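Long-range contact in protein transport protein HOFQ (Aggregatibacter actinomycetemcomitans, PDB 2Y3M), which is a secretin of the outer membrane whose extra-membranous domains bind DNA and probably take part in DNA uptake during natural competence: residues Ser128-Phe140 with Leu148-Lys160. Residues are numbered along the deposited sequence; the frame is centred on the assembly and turned at random.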
loop_
_atom_site.group_PDB
_atom_site.type_symbol
_atom_site.label_atom_id
_atom_site.label_comp_id
_atom_site.label_asym_id
_atom_site.label_seq_id
_atom_site.Cartn_x
_atom_site.Cartn_y
_atom_site.Cartn_z
ATOM N N SER B 128 -23.526 -17.768 22.169
ATOM C CA SER B 128 -22.555 -18.777 22.577
ATOM C C SER B 128 -22.811 -20.135 21.912
ATOM O O SER B 128 -23.892 -20.384 21.378
ATOM C CB SER B 128 -22.551 -18.918 24.098
ATOM O OG SER B 128 -23.801 -19.384 24.575
ATOM N N GLY B 129 -21.804 -21.003 21.949
ATOM C CA GLY B 129 -21.906 -22.336 21.369
ATOM C C GLY B 129 -21.461 -22.364 19.922
ATOM O O GLY B 129 -21.613 -21.377 19.193
ATOM N N SER B 130 -20.909 -23.500 19.505
ATOM C CA SER B 130 -20.478 -23.674 18.126
ATOM C C SER B 130 -21.671 -23.890 17.197
ATOM O O SER B 130 -22.623 -24.594 17.537
ATOM C CB SER B 130 -19.466 -24.818 18.001
ATOM O OG SER B 130 -19.937 -26.003 18.621
ATOM N N LEU B 131 -21.606 -23.244 16.035
ATOM C CA LEU B 131 -22.590 -23.391 14.973
ATOM C C LEU B 131 -22.460 -24.748 14.281
ATOM O O LEU B 131 -23.457 -25.423 14.049
ATOM C CB LEU B 131 -22.405 -22.262 13.955
ATOM C CG LEU B 131 -23.137 -22.305 12.612
ATOM C CD1 LEU B 131 -24.611 -21.949 12.784
ATOM C CD2 LEU B 131 -22.454 -21.350 11.626
ATOM N N LEU B 132 -21.223 -25.127 13.960
ATOM C CA LEU B 132 -20.903 -26.376 13.266
ATOM C C LEU B 132 -20.236 -27.376 14.203
ATOM O O LEU B 132 -19.740 -27.003 15.263
ATOM C CB LEU B 132 -19.947 -26.095 12.097
ATOM C CG LEU B 132 -20.251 -24.966 11.102
ATOM C CD1 LEU B 132 -19.007 -24.583 10.338
ATOM C CD2 LEU B 132 -21.351 -25.347 10.136
ATOM N N SER B 133 -20.225 -28.646 13.803
ATOM C CA SER B 133 -19.409 -29.665 14.467
ATOM C C SER B 133 -17.931 -29.381 14.181
ATOM O O SER B 133 -17.617 -28.683 13.216
ATOM C CB SER B 133 -19.765 -31.060 13.947
ATOM O OG SER B 133 -19.103 -31.327 12.720
ATOM N N PRO B 134 -17.016 -29.949 14.996
ATOM C CA PRO B 134 -15.577 -29.714 14.790
ATOM C C PRO B 134 -15.090 -30.053 13.374
ATOM O O PRO B 134 -14.084 -29.510 12.929
ATOM C CB PRO B 134 -14.914 -30.645 15.816
ATOM C CG PRO B 134 -15.977 -30.919 16.842
ATOM C CD PRO B 134 -17.271 -30.900 16.097
ATOM N N ASN B 135 -15.806 -30.934 12.678
ATOM C CA ASN B 135 -15.478 -31.296 11.298
ATOM C C ASN B 135 -16.155 -30.410 10.257
ATOM O O ASN B 135 -15.986 -30.613 9.052
ATOM C CB ASN B 135 -15.827 -32.760 11.039
ATOM C CG ASN B 135 -14.941 -33.710 11.810
ATOM O OD1 ASN B 135 -13.806 -33.977 11.417
ATOM N ND2 ASN B 135 -15.455 -34.228 12.915
ATOM N N GLY B 136 -16.915 -29.427 10.733
ATOM C CA GLY B 136 -17.626 -28.495 9.872
ATOM C C GLY B 136 -16.819 -27.284 9.444
ATOM O O GLY B 136 -15.936 -26.807 10.167
ATOM N N SER B 137 -17.126 -26.796 8.248
ATOM C CA SER B 137 -16.533 -25.573 7.743
ATOM C C SER B 137 -17.533 -24.843 6.866
ATOM O O SER B 137 -18.430 -25.456 6.284
ATOM C CB SER B 137 -15.247 -25.861 6.958
ATOM O OG SER B 137 -15.518 -26.627 5.801
ATOM N N ILE B 138 -17.374 -23.527 6.799
ATOM C CA ILE B 138 -18.108 -22.699 5.861
ATOM C C ILE B 138 -17.130 -21.807 5.119
ATOM O O ILE B 138 -16.178 -21.289 5.703
ATOM C CB ILE B 138 -19.205 -21.859 6.550
ATOM C CG1 ILE B 138 -20.370 -22.766 6.984
ATOM C CG2 ILE B 138 -19.708 -20.756 5.614
ATOM C CD1 ILE B 138 -21.441 -22.082 7.843
ATOM N N THR B 139 -17.346 -21.674 3.817
ATOM C CA THR B 139 -16.617 -20.707 3.022
ATOM C C THR B 139 -17.651 -19.820 2.329
ATOM O O THR B 139 -18.628 -20.313 1.756
ATOM C CB THR B 139 -15.612 -21.390 2.044
ATOM O OG1 THR B 139 -14.963 -20.403 1.240
ATOM C CG2 THR B 139 -16.298 -22.364 1.130
ATOM N N PHE B 140 -17.459 -18.508 2.423
ATOM C CA PHE B 140 -18.454 -17.557 1.926
ATOM C C PHE B 140 -17.829 -16.307 1.328
ATOM O O PHE B 140 -16.650 -16.033 1.539
ATOM C CB PHE B 140 -19.448 -17.180 3.031
ATOM C CG PHE B 140 -18.831 -16.444 4.196
ATOM C CD1 PHE B 140 -18.138 -17.139 5.194
ATOM C CD2 PHE B 140 -18.967 -15.059 4.308
ATOM C CE1 PHE B 140 -17.586 -16.470 6.284
ATOM C CE2 PHE B 140 -18.412 -14.370 5.391
ATOM C CZ PHE B 140 -17.718 -15.076 6.385
ATOM N N LEU B 148 -20.954 -21.690 1.180
ATOM C CA LEU B 148 -20.658 -23.100 0.951
ATOM C C LEU B 148 -20.431 -23.758 2.310
ATOM O O LEU B 148 -19.535 -23.355 3.057
ATOM C CB LEU B 148 -19.418 -23.242 0.062
ATOM C CG LEU B 148 -19.035 -24.590 -0.571
ATOM C CD1 LEU B 148 -17.962 -24.399 -1.648
ATOM C CD2 LEU B 148 -18.566 -25.629 0.452
ATOM N N ILE B 149 -21.240 -24.764 2.627
ATOM C CA ILE B 149 -21.142 -25.447 3.913
ATOM C C ILE B 149 -20.770 -26.927 3.790
ATOM O O ILE B 149 -21.282 -27.640 2.927
ATOM C CB ILE B 149 -22.433 -25.261 4.772
ATOM C CG1 ILE B 149 -22.343 -26.085 6.067
ATOM C CG2 ILE B 149 -23.686 -25.573 3.959
ATOM C CD1 ILE B 149 -23.451 -25.832 7.052
ATOM N N GLN B 150 -19.861 -27.372 4.654
ATOM C CA GLN B 150 -19.500 -28.783 4.730
ATOM C C GLN B 150 -19.523 -29.267 6.174
ATOM O O GLN B 150 -18.761 -28.781 7.012
ATOM C CB GLN B 150 -18.124 -29.041 4.111
ATOM C CG GLN B 150 -17.728 -30.513 4.136
ATOM C CD GLN B 150 -16.357 -30.788 3.544
ATOM O OE1 GLN B 150 -15.361 -30.165 3.914
ATOM N NE2 GLN B 150 -16.299 -31.744 2.633
ATOM N N ASP B 151 -20.396 -30.230 6.454
ATOM C CA ASP B 151 -20.520 -30.791 7.796
ATOM C C ASP B 151 -21.281 -32.116 7.764
ATOM O O ASP B 151 -21.716 -32.561 6.700
ATOM C CB ASP B 151 -21.225 -29.792 8.728
ATOM C CG ASP B 151 -20.801 -29.944 10.176
ATOM O OD1 ASP B 151 -20.085 -30.919 10.490
ATOM O OD2 ASP B 151 -21.170 -29.083 11.005
ATOM N N GLU B 152 -21.431 -32.743 8.930
ATOM C CA GLU B 152 -22.315 -33.899 9.092
ATOM C C GLU B 152 -23.696 -33.576 8.505
ATOM O O GLU B 152 -24.120 -32.424 8.537
ATOM C CB GLU B 152 -22.448 -34.267 10.571
ATOM C CG GLU B 152 -21.136 -34.540 11.298
ATOM C CD GLU B 152 -21.313 -34.630 12.812
ATOM O OE1 GLU B 152 -22.455 -34.465 13.304
ATOM O OE2 GLU B 152 -20.309 -34.865 13.517
ATOM N N PRO B 153 -24.393 -34.584 7.947
ATOM C CA PRO B 153 -25.605 -34.292 7.168
ATOM C C PRO B 153 -26.710 -33.509 7.899
ATOM O O PRO B 153 -27.313 -32.608 7.312
ATOM C CB PRO B 153 -26.096 -35.682 6.724
ATOM C CG PRO B 153 -25.285 -36.670 7.495
ATOM C CD PRO B 153 -24.001 -35.998 7.830
ATOM N N ARG B 154 -26.976 -33.842 9.157
ATOM C CA ARG B 154 -28.018 -33.142 9.916
ATOM C C ARG B 154 -27.656 -31.667 10.145
ATOM O O ARG B 154 -28.523 -30.785 10.065
ATOM C CB ARG B 154 -28.304 -33.862 11.234
ATOM C CG ARG B 154 -29.466 -33.283 12.025
ATOM C CD ARG B 154 -30.043 -34.295 13.010
ATOM N NE ARG B 154 -29.003 -35.141 13.590
ATOM C CZ ARG B 154 -28.185 -34.777 14.575
ATOM N NH1 ARG B 154 -28.281 -33.572 15.126
ATOM N NH2 ARG B 154 -27.268 -35.627 15.009
ATOM N N SER B 155 -26.372 -31.415 10.408
ATOM C CA SER B 155 -25.847 -30.061 10.535
ATOM C C SER B 155 -26.070 -29.241 9.257
ATOM O O SER B 155 -26.615 -28.135 9.321
ATOM C CB SER B 155 -24.367 -30.102 10.897
ATOM O OG SER B 155 -23.859 -28.796 11.092
ATOM N N VAL B 156 -25.672 -29.783 8.105
ATOM C CA VAL B 156 -25.881 -29.099 6.829
ATOM C C VAL B 156 -27.360 -28.750 6.657
ATOM O O VAL B 156 -27.699 -27.608 6.337
ATOM C CB VAL B 156 -25.367 -29.932 5.611
ATOM C CG1 VAL B 156 -25.816 -29.309 4.282
ATOM C CG2 VAL B 156 -23.848 -30.069 5.650
ATOM N N ARG B 157 -28.222 -29.740 6.891
ATOM C CA ARG B 157 -29.673 -29.622 6.739
ATOM C C ARG B 157 -30.279 -28.441 7.510
ATOM O O ARG B 157 -30.978 -27.611 6.933
ATOM C CB ARG B 157 -30.350 -30.931 7.176
ATOM C CG ARG B 157 -31.861 -30.909 7.084
ATOM C CD ARG B 157 -32.495 -32.006 7.928
ATOM N NE ARG B 157 -33.953 -32.051 7.782
ATOM C CZ ARG B 157 -34.814 -31.393 8.558
ATOM N NH1 ARG B 157 -34.374 -30.624 9.548
ATOM N NH2 ARG B 157 -36.122 -31.504 8.344
ATOM N N ASN B 158 -30.013 -28.383 8.812
ATOM C CA ASN B 158 -30.597 -27.366 9.677
ATOM C C ASN B 158 -30.025 -25.959 9.479
ATOM O O ASN B 158 -30.733 -24.968 9.660
ATOM C CB ASN B 158 -30.482 -27.789 11.138
ATOM C CG ASN B 158 -31.231 -29.072 11.428
ATOM O OD1 ASN B 158 -32.228 -29.391 10.768
ATOM N ND2 ASN B 158 -30.754 -29.821 12.419
ATOM N N ILE B 159 -28.751 -25.878 9.114
ATOM C CA ILE B 159 -28.125 -24.584 8.871
ATOM C C ILE B 159 -28.597 -24.030 7.535
ATOM O O ILE B 159 -28.865 -22.835 7.415
ATOM C CB ILE B 159 -26.596 -24.663 8.959
ATOM C CG1 ILE B 159 -26.187 -24.942 10.402
ATOM C CG2 ILE B 159 -25.949 -23.363 8.473
ATOM C CD1 ILE B 159 -24.821 -25.530 10.533
ATOM N N LYS B 160 -28.731 -24.913 6.549
ATOM C CA LYS B 160 -29.336 -24.565 5.271
ATOM C C LYS B 160 -30.747 -24.013 5.504
ATOM O O LYS B 160 -31.145 -23.026 4.888
ATOM C CB LYS B 160 -29.359 -25.788 4.346
ATOM C CG LYS B 160 -29.838 -25.529 2.933
ATOM C CD LYS B 160 -29.587 -26.734 2.035
ATOM C CE LYS B 160 -30.433 -26.649 0.779
ATOM N NZ LYS B 160 -30.056 -27.681 -0.218
HETATM O O HOH W 1 -24.265 -27.727 13.332
#
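Strands 137-140 and 148-151 run antiparallel, axes 4.8 Å apart, and form a beta hairpin whose second strand leads straight into helix 153-160; the strand-helix-strand-strand-helix order here is consistent with the type I KH-like fold reported for the extra-membranous domains. Ser137 and Gln150 form one hydrogen-bonded pair, Thr139 and Leu148 the next; between them Ile138 and Ile149 are a non-hydrogen-bonded pair, Ile138 CG1 meeting Ile149 CB at 3.9 Å. Ile138 packs on Met121 of helix 117-125, while Ile149 CD1 meets Leu132 CD2 at 3.8 Å. On the other face Thr139 and Leu148 lie alongside each other, Thr139 CG2 pressed to 3.4 Å from Leu148 CB.

At the open end of the hairpin, where one strand begins and the other ends, the carboxylate of Asp151 shows how one buried acid can organise a turn and a helix start together. At the first residue of a type I turn, Ser133 to Gly136, the backbone N of Ser133 meets the syn lone pair of Asp151 OD2 at 3.0 Å; Ser133 OG lies 2.5 Å from Asp151 OD1, a hydrogen bond whose length is doubtfully short. Glu152 N, at the N-cap, and Ser155 OG, in the first helical turn, reach OD1 and OD2 from above the carboxylate plane, so three sound donors, two of them on OD2, probably stabilise its negative charge. One helical turn beyond Ser155, Ile159, whose chi1 of -68° turns CG1 away from its own carbonyl carbon, brings its CD1 to 3.5 Å from Leu132 CD2, the two side chains crossing at about a right angle.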